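Local coordinates for protein beta-phosphoglucomutase (Clostridium difficile, PDB 4GIB) that probably interconverts beta-D-glucose 1-phosphate and beta-D-glucose 6-phosphate as a magnesium-dependent phosphomutase of the HAD superfamily, at residues K50-V55 and D77-F82; S71-L76 and F89-K94; S123-V128 and D155-I160; N131-G136 and L232-I237. All coordinates share one frame; numbering follows the deposited sequence.

How the interactions relate
The four contacts form two pairs, one in each lobe of a HAD-type phosphomutase. Interactions 1 and 2 come first, about 10 Å apart between centres, in the helical cap, and share helix 72-82, which meets helix 41-53 in one and helix 91-109 in the other. Interactions 3 and 4, centres about 9 Å apart, belong to the Rossmann-like core, where helix 121-130 leads into strand 134-137 of the parallel sheet. Within each pair the segments alternate along the chain; the pairs follow in series, centres about 33 to 39 Å apart. Interaction 2 holds a phosphate, bound by Arg72 of the cap and Ser141, Lys142 and Asn143 of the core, consistent with an active site between the lobes.

Interaction 1. Residues K50-V55 and D77-F82; sequences KLAHKV and DRILEF
Ala52 and Ile79 face each other between helix 41-53 and helix 72-82, and one pair of methyl groups makes their contact: CB of Ala52 lies 3.9 Å from CG2 of Ile79. The alanine presents its only side-chain carbon from the flank of its helix, whereas Ile79 leaves its backbone pointing at the partner. The first torsion of Ile79 (chi1 -64°) sets CG1 opposite the carbonyl carbon and leaves the short branch, CG2, to reach the alanine. The small alanine allows the backbones to come close, with CA of Ala52 7.1 Å from CA of Ile79.

The second pair meets differently. Val55, at the C-terminal end of its segment, sets out from its backbone straight for the other helix, and Leu80 swings its branched end inward from a bond that runs along the interface. Their side chains cross at about a right angle, CG2 of Val55 touching CD2 of Leu80 at 4.0 Å, so a single methyl from each does the work. The two pairs thus form a small, wholly apolar contact that buries about 118 Å² in all.

Outside it, Leu51 and Leu80 also rest on helix 91-109, placing a third helix against both partners. Ile79 lies beside Trp48 and Leu67, which are predicted to bind substrate, so the packing continues toward the probable sugar phosphate pocket. The contact thus joins two helices of the helical cap that, in this branch of the HAD superfamily, closes over the active site.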
# COMPACT_ATOMS: atom_id res chain seq x y z
N LYS A 50 0.96 4.29 20.82
CA LYS A 50 1.14 3.69 22.15
C LYS A 50 2.62 3.42 22.47
O LYS A 50 3.09 3.70 23.56
CB LYS A 50 0.31 2.41 22.27
CG LYS A 50 0.35 1.75 23.64
CD LYS A 50 -0.58 0.54 23.69
CE LYS A 50 -0.44 -0.18 25.03
NZ LYS A 50 -1.23 -1.44 25.07
N LEU A 51 3.35 2.88 21.50
CA LEU A 51 4.77 2.59 21.68
C LEU A 51 5.60 3.87 21.69
O LEU A 51 6.56 3.97 22.43
CB LEU A 51 5.28 1.68 20.56
CG LEU A 51 6.70 1.12 20.77
CD1 LEU A 51 6.71 0.04 21.91
CD2 LEU A 51 7.19 0.54 19.49
N ALA A 52 5.23 4.84 20.86
CA ALA A 52 5.92 6.11 20.79
C ALA A 52 5.82 6.86 22.13
O ALA A 52 6.81 7.41 22.59
CB ALA A 52 5.36 6.98 19.66
N HIS A 53 4.63 6.88 22.75
CA HIS A 53 4.49 7.55 24.04
C HIS A 53 5.48 7.00 25.05
O HIS A 53 5.95 7.76 25.87
CB HIS A 53 3.07 7.48 24.64
CG HIS A 53 2.08 8.36 23.95
ND1 HIS A 53 0.75 8.03 23.83
CD2 HIS A 53 2.24 9.54 23.32
CE1 HIS A 53 0.12 8.99 23.18
NE2 HIS A 53 1.00 9.92 22.85
N LYS A 54 5.79 5.71 24.97
CA LYS A 54 6.75 5.09 25.90
C LYS A 54 8.20 5.52 25.73
O LYS A 54 9.05 5.13 26.54
CB LYS A 54 6.69 3.55 25.83
CG LYS A 54 5.37 2.98 26.33
CD LYS A 54 5.33 1.47 26.19
CE LYS A 54 3.99 0.91 26.66
NZ LYS A 54 3.95 -0.57 26.66
N VAL A 55 8.49 6.30 24.69
CA VAL A 55 9.84 6.82 24.48
C VAL A 55 9.81 8.35 24.33
O VAL A 55 10.64 8.95 23.66
CB VAL A 55 10.57 6.11 23.29
CG1 VAL A 55 10.84 4.65 23.64
CG2 VAL A 55 9.76 6.23 21.97
N ASP A 77 12.12 3.44 13.01
CA ASP A 77 13.29 4.34 12.91
C ASP A 77 12.88 5.79 12.66
O ASP A 77 13.49 6.72 13.21
CB ASP A 77 14.28 3.89 11.81
CG ASP A 77 15.30 2.87 12.30
OD1 ASP A 77 15.32 2.52 13.51
OD2 ASP A 77 16.13 2.43 11.48
N ARG A 78 11.88 6.00 11.81
CA ARG A 78 11.39 7.34 11.56
C ARG A 78 10.73 7.93 12.82
O ARG A 78 10.86 9.12 13.09
CB ARG A 78 10.42 7.36 10.38
CG ARG A 78 11.09 7.03 9.08
CD ARG A 78 10.16 7.14 7.90
NE ARG A 78 10.82 6.65 6.70
CZ ARG A 78 10.31 6.71 5.48
NH1 ARG A 78 9.11 7.27 5.27
NH2 ARG A 78 11.00 6.22 4.45
N ILE A 79 10.04 7.11 13.60
CA ILE A 79 9.44 7.61 14.83
C ILE A 79 10.55 8.04 15.79
O ILE A 79 10.51 9.13 16.35
CB ILE A 79 8.54 6.57 15.51
CG1 ILE A 79 7.34 6.24 14.61
CG2 ILE A 79 8.03 7.10 16.85
CD1 ILE A 79 6.48 5.11 15.14
N LEU A 80 11.56 7.19 15.95
CA LEU A 80 12.68 7.51 16.85
C LEU A 80 13.44 8.74 16.36
O LEU A 80 13.84 9.57 17.16
CB LEU A 80 13.59 6.31 17.00
CG LEU A 80 12.85 5.11 17.58
CD1 LEU A 80 13.76 3.91 17.60
CD2 LEU A 80 12.26 5.40 18.97
N GLU A 81 13.63 8.83 15.05
CA GLU A 81 14.24 9.99 14.40
C GLU A 81 13.56 11.27 14.85
O GLU A 81 14.21 12.25 15.20
CB GLU A 81 14.00 9.91 12.90
CG GLU A 81 13.99 11.30 12.23
CD GLU A 81 12.83 11.46 11.25
OE1 GLU A 81 12.66 12.58 10.71
OE2 GLU A 81 12.06 10.48 11.06
N PHE A 82 12.23 11.24 14.82
CA PHE A 82 11.42 12.41 15.18
C PHE A 82 11.81 12.94 16.58
O PHE A 82 11.67 14.12 16.85
CB PHE A 82 9.93 12.09 15.08
CG PHE A 82 9.02 13.25 15.44
CD1 PHE A 82 8.87 14.33 14.57
CD2 PHE A 82 8.29 13.24 16.63
CE1 PHE A 82 8.04 15.40 14.89
CE2 PHE A 82 7.46 14.31 16.96
CZ PHE A 82 7.33 15.39 16.09

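Interaction 2. Residues S71-L76 and F89-K94; sequences SRMESL and FSEEEK. With PO4 (phosphate ion), chain F.
Met73 and Leu76 of helix 72-82 both close on Lys94, using CB and the backbone O of the lysine rather than its charged end. CE of Met73 and CD2 of Leu76 each lie 3.8 Å from CB of Lys94, and the same leucine methyl sits 3.4 Å from O of Lys94. Met73 gets there by bending at chi2 and chi3.

Beyond CB the lysine turns away: NZ forms a salt bridge with OE2 of Glu91 (2.6 Å), approaching that oxygen from above the carboxylate plane, and also hydrogen-bonds to O of Phe89 at 3.1 Å. Ser90 is the N-cap of helix 91-109, its OG accepting from N of Glu93.

On helix 72-82, Arg72 bends at chi3 (-50°) and brings its guanidinium edge to a phosphate, NE donating to O4 at 2.8 Å and NH1 to O3 at 3.0 Å. Ser141, Lys142 and Asn143 complete the grip. All four are predicted substrate residues, so the ion, probably from the crystallisation liquor, plausibly marks a substrate phosphate site.

Trp48 and Leu51 of helix 41-53 back Leu76, while Ala98 of helix 91-109 touches both Met73 and Arg72, so helix 72-82 packs against both cap helices.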
# COMPACT_ATOMS: atom_id res chain seq x y z
N SER A 71 7.29 0.11 5.83
CA SER A 71 7.53 -1.16 6.53
C SER A 71 7.76 -0.93 8.03
O SER A 71 8.20 0.14 8.45
CB SER A 71 8.75 -1.89 5.94
OG SER A 71 9.98 -1.24 6.26
N ARG A 72 7.53 -1.99 8.81
CA ARG A 72 7.60 -1.95 10.29
C ARG A 72 8.85 -1.35 10.91
O ARG A 72 8.76 -0.42 11.71
CB ARG A 72 7.40 -3.36 10.85
CG ARG A 72 7.28 -3.44 12.36
CD ARG A 72 7.05 -4.88 12.79
NE ARG A 72 5.97 -5.43 12.00
CZ ARG A 72 5.66 -6.71 11.93
NH1 ARG A 72 4.64 -7.08 11.15
NH2 ARG A 72 6.34 -7.62 12.61
N MET A 73 10.01 -1.90 10.60
CA MET A 73 11.26 -1.41 11.20
C MET A 73 11.66 -0.03 10.69
O MET A 73 12.22 0.79 11.45
CB MET A 73 12.38 -2.44 11.02
CG MET A 73 12.06 -3.80 11.71
SD MET A 73 11.84 -3.68 13.51
CE MET A 73 13.52 -3.23 13.97
N GLU A 74 11.39 0.27 9.42
CA GLU A 74 11.69 1.60 8.91
C GLU A 74 10.79 2.61 9.61
O GLU A 74 11.27 3.69 10.01
CB GLU A 74 11.50 1.69 7.39
CG GLU A 74 11.72 3.09 6.81
CD GLU A 74 13.12 3.67 7.10
OE1 GLU A 74 14.05 2.89 7.37
OE2 GLU A 74 13.27 4.92 7.04
N SER A 75 9.52 2.25 9.78
CA SER A 75 8.53 3.10 10.44
C SER A 75 8.98 3.43 11.85
O SER A 75 8.88 4.56 12.27
CB SER A 75 7.15 2.43 10.48
OG SER A 75 6.67 2.20 9.18
N LEU A 76 9.50 2.42 12.56
CA LEU A 76 9.98 2.62 13.91
C LEU A 76 11.17 3.60 13.94
O LEU A 76 11.22 4.47 14.80
CB LEU A 76 10.34 1.27 14.59
CG LEU A 76 10.94 1.35 16.01
CD1 LEU A 76 10.01 2.10 16.96
CD2 LEU A 76 11.26 -0.03 16.59
N PHE A 89 19.10 3.39 20.34
CA PHE A 89 18.66 2.04 20.69
C PHE A 89 19.37 1.00 19.85
O PHE A 89 19.67 1.25 18.68
CB PHE A 89 17.16 1.88 20.38
CG PHE A 89 16.27 2.81 21.13
CD1 PHE A 89 16.03 4.08 20.66
CD2 PHE A 89 15.62 2.38 22.28
CE1 PHE A 89 15.19 4.94 21.34
CE2 PHE A 89 14.78 3.22 22.96
CZ PHE A 89 14.56 4.51 22.49
N SER A 90 19.61 -0.18 20.42
CA SER A 90 20.19 -1.29 19.68
C SER A 90 19.06 -1.84 18.83
O SER A 90 17.89 -1.62 19.12
CB SER A 90 20.72 -2.39 20.61
OG SER A 90 19.69 -2.94 21.42
N GLU A 91 19.39 -2.57 17.77
CA GLU A 91 18.36 -3.13 16.92
C GLU A 91 17.59 -4.20 17.70
O GLU A 91 16.39 -4.35 17.50
CB GLU A 91 18.95 -3.64 15.60
CG GLU A 91 19.66 -2.53 14.78
CD GLU A 91 18.73 -1.37 14.37
OE1 GLU A 91 17.57 -1.62 13.97
OE2 GLU A 91 19.16 -0.20 14.42
N GLU A 92 18.26 -4.93 18.61
CA GLU A 92 17.53 -5.89 19.45
C GLU A 92 16.39 -5.19 20.16
O GLU A 92 15.27 -5.68 20.21
CB GLU A 92 18.38 -6.49 20.58
CG GLU A 92 19.12 -7.76 20.26
CD GLU A 92 19.41 -8.56 21.53
OE1 GLU A 92 18.50 -8.69 22.38
OE2 GLU A 92 20.53 -9.09 21.66
N GLU A 93 16.71 -4.07 20.78
CA GLU A 93 15.72 -3.32 21.52
C GLU A 93 14.66 -2.81 20.54
O GLU A 93 13.49 -2.82 20.86
CB GLU A 93 16.37 -2.20 22.34
CG GLU A 93 15.42 -1.51 23.31
CD GLU A 93 14.83 -2.45 24.38
OE1 GLU A 93 15.38 -3.56 24.60
OE2 GLU A 93 13.81 -2.06 25.00
N LYS A 94 15.06 -2.40 19.35
CA LYS A 94 14.09 -2.00 18.36
C LYS A 94 13.20 -3.23 17.98
O LYS A 94 12.00 -3.08 17.79
CB LYS A 94 14.75 -1.42 17.12
CG LYS A 94 15.63 -0.23 17.36
CD LYS A 94 15.71 0.61 16.11
CE LYS A 94 16.60 1.81 16.27
NZ LYS A 94 18.02 1.46 16.06
P PO4 F . 3.61 -4.29 9.21
O1 PO4 F . 3.78 -3.06 8.34
O2 PO4 F . 2.16 -4.63 9.16
O3 PO4 F . 4.43 -5.44 8.67
O4 PO4 F . 4.06 -4.01 10.62

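Interaction 3. Residues S123-V128 and D155-I160; sequences SLLIDV and DKFDFI
In the Rossmann-like core, a helix that flanks the parallel sheet meets the chain that leads into an outer strand: Leu125 and Ile126 of helix 121-130 pack on Lys156 and Phe157, just before strand 159-160. CA of Leu125 lies 7.1 Å from CA of Lys156. Leu125 leaves its backbone toward the partner segment and divides its branches between two partners. CD2 reaches CZ of Phe157 at 4.2 Å, approaching the ring obliquely, and CD1 stands more loosely near CB of Lys156, at 4.5 Å.

Ile126 starts out away from the partner, but a turn at chi2 (-51°) folds CD1 back. In the conformer described, one of two modelled for the lysine, that methyl lies 3.8 Å from CE of Lys156, and the two side chains slant across each other. This is less certain than the contact of Leu125 with Phe157. Ile135 of strand 134-137 touches both Leu125 and Phe157.

Chemically, the lysine is split: its CB and CE lie against Leu125 and Ile126, whereas NZ, in that conformer, forms a salt bridge with OD2 of Asp155, itself modelled in two conformers. The contact is thus apolar at heart, with charge confined to its outer margin.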
# COMPACT_ATOMS: atom_id res chain seq x y z
N SER A 123 -16.14 -4.88 -6.91
CA SER A 123 -16.65 -4.82 -8.28
C SER A 123 -15.48 -4.68 -9.26
O SER A 123 -15.47 -5.30 -10.32
CB SER A 123 -17.64 -3.67 -8.44
OG SER A 123 -17.97 -3.47 -9.79
N LEU A 124 -14.50 -3.87 -8.90
CA LEU A 124 -13.31 -3.71 -9.74
C LEU A 124 -12.59 -5.05 -9.82
O LEU A 124 -12.29 -5.53 -10.91
CB LEU A 124 -12.35 -2.64 -9.21
CG LEU A 124 -11.15 -2.35 -10.13
CD1 LEU A 124 -11.64 -1.83 -11.50
CD2 LEU A 124 -10.19 -1.37 -9.51
N LEU A 125 -12.32 -5.65 -8.67
CA LEU A 125 -11.61 -6.94 -8.64
C LEU A 125 -12.27 -7.96 -9.57
O LEU A 125 -11.58 -8.63 -10.33
CB LEU A 125 -11.50 -7.47 -7.21
CG LEU A 125 -10.61 -6.68 -6.24
CD1 LEU A 125 -10.72 -7.23 -4.83
CD2 LEU A 125 -9.13 -6.65 -6.69
N ILE A 126 -13.59 -8.06 -9.53
CA ILE A 126 -14.32 -8.96 -10.43
C ILE A 126 -14.09 -8.63 -11.91
O ILE A 126 -13.67 -9.50 -12.68
CB ILE A 126 -15.83 -8.90 -10.17
CG1 ILE A 126 -16.15 -9.43 -8.77
CG2 ILE A 126 -16.57 -9.68 -11.23
CD1 ILE A 126 -15.54 -10.74 -8.48
N ASP A 127 -14.35 -7.38 -12.31
CA ASP A 127 -14.16 -6.96 -13.71
C ASP A 127 -12.73 -7.16 -14.23
O ASP A 127 -12.55 -7.50 -15.40
CB ASP A 127 -14.58 -5.49 -13.90
CG ASP A 127 -16.08 -5.29 -13.79
OD1 ASP A 127 -16.84 -6.27 -13.94
OD2 ASP A 127 -16.51 -4.14 -13.56
N VAL A 128 -11.72 -6.93 -13.40
CA VAL A 128 -10.35 -7.14 -13.85
C VAL A 128 -10.19 -8.60 -14.24
O VAL A 128 -9.69 -8.92 -15.32
CB VAL A 128 -9.33 -6.79 -12.75
CG1 VAL A 128 -7.93 -7.26 -13.13
CG2 VAL A 128 -9.34 -5.29 -12.49
N ASP A 155 -8.26 -14.88 -2.26
CA ASP A 155 -8.36 -15.72 -3.45
C ASP A 155 -8.38 -14.92 -4.76
O ASP A 155 -8.10 -15.46 -5.82
CB ASP A 155 -9.63 -16.58 -3.37
CG ASP A 155 -10.90 -15.75 -3.22
OD1 ASP A 155 -10.92 -14.81 -2.39
OD2 ASP A 155 -11.89 -16.05 -3.92
N LYS A 156 -8.73 -13.64 -4.67
CA LYS A 156 -8.77 -12.78 -5.85
C LYS A 156 -7.36 -12.36 -6.33
O LYS A 156 -7.20 -11.93 -7.46
CB LYS A 156 -9.59 -11.52 -5.56
CG LYS A 156 -11.07 -11.76 -5.23
CD LYS A 156 -11.81 -12.38 -6.41
CE LYS A 156 -13.29 -12.61 -6.10
NZ LYS A 156 -13.50 -13.55 -4.96
N PHE A 157 -6.37 -12.48 -5.45
CA PHE A 157 -4.99 -12.06 -5.76
C PHE A 157 -4.09 -13.18 -6.29
O PHE A 157 -3.94 -14.23 -5.68
CB PHE A 157 -4.36 -11.36 -4.53
CG PHE A 157 -5.05 -10.06 -4.18
CD1 PHE A 157 -6.24 -10.06 -3.47
CD2 PHE A 157 -4.56 -8.85 -4.63
CE1 PHE A 157 -6.91 -8.87 -3.18
CE2 PHE A 157 -5.21 -7.66 -4.34
CZ PHE A 157 -6.39 -7.67 -3.62
N ASP A 158 -3.50 -12.93 -7.45
CA ASP A 158 -2.65 -13.90 -8.13
C ASP A 158 -1.27 -13.94 -7.52
O ASP A 158 -0.63 -14.98 -7.51
CB ASP A 158 -2.56 -13.56 -9.62
CG ASP A 158 -3.90 -13.73 -10.32
OD1 ASP A 158 -4.44 -14.85 -10.25
OD2 ASP A 158 -4.41 -12.76 -10.92
N PHE A 159 -0.82 -12.79 -7.01
CA PHE A 159 0.47 -12.68 -6.36
C PHE A 159 0.45 -11.60 -5.28
O PHE A 159 -0.13 -10.53 -5.47
CB PHE A 159 1.57 -12.38 -7.38
CG PHE A 159 2.96 -12.38 -6.79
CD1 PHE A 159 3.68 -13.56 -6.71
CD2 PHE A 159 3.53 -11.22 -6.30
CE1 PHE A 159 4.97 -13.58 -6.15
CE2 PHE A 159 4.82 -11.23 -5.74
CZ PHE A 159 5.53 -12.42 -5.67
N ILE A 160 1.07 -11.90 -4.16
CA ILE A 160 1.19 -10.99 -3.05
C ILE A 160 2.68 -10.81 -2.77
O ILE A 160 3.36 -11.75 -2.38
CB ILE A 160 0.48 -11.53 -1.81
CG1 ILE A 160 -0.99 -11.80 -2.15
CG2 ILE A 160 0.61 -10.53 -0.64
CD1 ILE A 160 -1.75 -12.50 -1.06

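Interaction 4. Residues N131-G136 and L232-I237; sequences NNIKIG and LKFEYI
The side-chain amide of Asn131 lies over one face of the Phe234 ring, while Ile133 meets the same ring at its edge, near its plane. Amide and ring are almost parallel, their planes only 12° apart, with CG of Asn131 3.6 Å from CZ of Phe234. Behind the amide, CB of Asn131 also reaches that carbon, at 3.8 Å. CD1 of Ile133 sits 3.8 Å from both CZ and CE1 of Phe234, so the far end of the ring is met from two directions at once.

Phe234, in the first turn of helix 234-247, holds CG opposite its own backbone N (chi1 -178°), which extends the ring toward the loop at 131-133. That loop is shaped by a Schellman motif closing helix 121-130: Asn132 takes a positive phi, and N of Ile133 hydrogen-bonds back to O of Val128. The turn sets Asn131 and Ile133 on the phenylalanine before the chain enters strand 134-137.

Leu124, Asp127 and Val128 also touch Phe234, and Ile237 rests on Phe29 of strand 28-31. The ring therefore lies at the seam where the C-terminal helix lies beside helix 121-130 against the parallel sheet, the layered helix-on-sheet arrangement of a Rossmann-like HAD core.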
# COMPACT_ATOMS: atom_id res chain seq x y z
N ASN A 131 -11.79 -9.69 -17.47
CA ASN A 131 -11.07 -9.24 -18.64
C ASN A 131 -9.73 -9.96 -18.75
O ASN A 131 -8.82 -9.49 -19.43
CB ASN A 131 -10.92 -7.72 -18.61
CG ASN A 131 -12.20 -7.01 -18.98
OD1 ASN A 131 -12.98 -6.62 -18.13
ND2 ASN A 131 -12.45 -6.91 -20.28
N ASN A 132 -9.63 -11.11 -18.08
CA ASN A 132 -8.42 -11.96 -18.11
C ASN A 132 -7.15 -11.17 -17.82
O ASN A 132 -6.19 -11.23 -18.58
CB ASN A 132 -8.32 -12.70 -19.45
CG ASN A 132 -9.52 -13.65 -19.70
OD1 ASN A 132 -10.32 -13.91 -18.80
ND2 ASN A 132 -9.63 -14.15 -20.92
N ILE A 133 -7.17 -10.42 -16.71
CA ILE A 133 -6.06 -9.58 -16.28
C ILE A 133 -5.63 -10.01 -14.88
O ILE A 133 -6.45 -10.28 -14.02
CB ILE A 133 -6.48 -8.10 -16.28
CG1 ILE A 133 -6.78 -7.63 -17.72
CG2 ILE A 133 -5.39 -7.24 -15.70
CD1 ILE A 133 -7.43 -6.21 -17.82
N LYS A 134 -4.33 -10.06 -14.64
CA LYS A 134 -3.81 -10.47 -13.35
C LYS A 134 -3.97 -9.39 -12.30
O LYS A 134 -4.07 -8.20 -12.61
CB LYS A 134 -2.34 -10.88 -13.44
CG LYS A 134 -2.06 -12.03 -14.40
CD LYS A 134 -0.66 -12.57 -14.18
CE LYS A 134 -0.33 -13.76 -15.07
NZ LYS A 134 -0.08 -13.34 -16.47
N ILE A 135 -4.00 -9.82 -11.05
CA ILE A 135 -4.17 -8.94 -9.93
C ILE A 135 -3.05 -9.20 -8.92
O ILE A 135 -2.73 -10.35 -8.62
CB ILE A 135 -5.56 -9.10 -9.30
CG1 ILE A 135 -6.63 -8.60 -10.29
CG2 ILE A 135 -5.63 -8.37 -7.99
CD1 ILE A 135 -8.14 -8.71 -9.81
N GLY A 136 -2.43 -8.13 -8.44
CA GLY A 136 -1.36 -8.23 -7.47
C GLY A 136 -1.52 -7.24 -6.34
O GLY A 136 -2.25 -6.27 -6.44
N LEU A 232 -13.14 4.26 -9.16
CA LEU A 232 -12.28 3.28 -9.83
C LEU A 232 -13.09 2.27 -10.65
O LEU A 232 -13.22 1.11 -10.26
CB LEU A 232 -11.42 2.54 -8.82
CG LEU A 232 -10.35 3.34 -8.07
CD1 LEU A 232 -9.65 2.44 -7.07
CD2 LEU A 232 -9.36 3.93 -9.06
N LYS A 233 -13.62 2.72 -11.78
CA LYS A 233 -14.43 1.88 -12.65
C LYS A 233 -13.52 1.33 -13.75
O LYS A 233 -12.66 2.04 -14.27
CB LYS A 233 -15.58 2.67 -13.24
CG LYS A 233 -16.30 3.52 -12.20
CD LYS A 233 -17.65 4.05 -12.69
CE LYS A 233 -18.71 2.94 -12.70
NZ LYS A 233 -18.95 2.36 -11.33
N PHE A 234 -13.72 0.07 -14.10
CA PHE A 234 -12.85 -0.60 -15.05
C PHE A 234 -12.78 0.04 -16.44
O PHE A 234 -11.69 0.19 -16.97
CB PHE A 234 -13.18 -2.09 -15.17
CG PHE A 234 -12.26 -2.79 -16.10
CD1 PHE A 234 -11.03 -3.24 -15.66
CD2 PHE A 234 -12.59 -2.93 -17.44
CE1 PHE A 234 -10.15 -3.86 -16.53
CE2 PHE A 234 -11.72 -3.54 -18.33
CZ PHE A 234 -10.48 -4.01 -17.86
N GLU A 235 -13.92 0.38 -17.02
CA GLU A 235 -13.92 0.98 -18.36
C GLU A 235 -13.28 2.36 -18.36
O GLU A 235 -12.60 2.72 -19.32
CB GLU A 235 -15.35 1.01 -18.94
CG GLU A 235 -15.90 -0.40 -19.17
CD GLU A 235 -17.31 -0.43 -19.71
OE1 GLU A 235 -17.74 0.53 -20.39
OE2 GLU A 235 -17.99 -1.45 -19.45
N TYR A 236 -13.49 3.12 -17.29
CA TYR A 236 -12.88 4.44 -17.16
C TYR A 236 -11.36 4.32 -17.00
O TYR A 236 -10.60 5.04 -17.63
CB TYR A 236 -13.47 5.19 -15.96
CG TYR A 236 -12.84 6.54 -15.71
CD1 TYR A 236 -13.14 7.63 -16.52
CD2 TYR A 236 -11.97 6.75 -14.63
CE1 TYR A 236 -12.57 8.88 -16.30
CE2 TYR A 236 -11.40 8.00 -14.40
CZ TYR A 236 -11.71 9.06 -15.25
OH TYR A 236 -11.18 10.32 -15.05
N ILE A 237 -10.93 3.39 -16.16
CA ILE A 237 -9.50 3.16 -15.99
C ILE A 237 -8.90 2.72 -17.34
O ILE A 237 -7.84 3.21 -17.74
CB ILE A 237 -9.21 2.08 -14.89
CG1 ILE A 237 -9.61 2.61 -13.50
CG2 ILE A 237 -7.74 1.71 -14.87
CD1 ILE A 237 -9.49 1.60 -12.36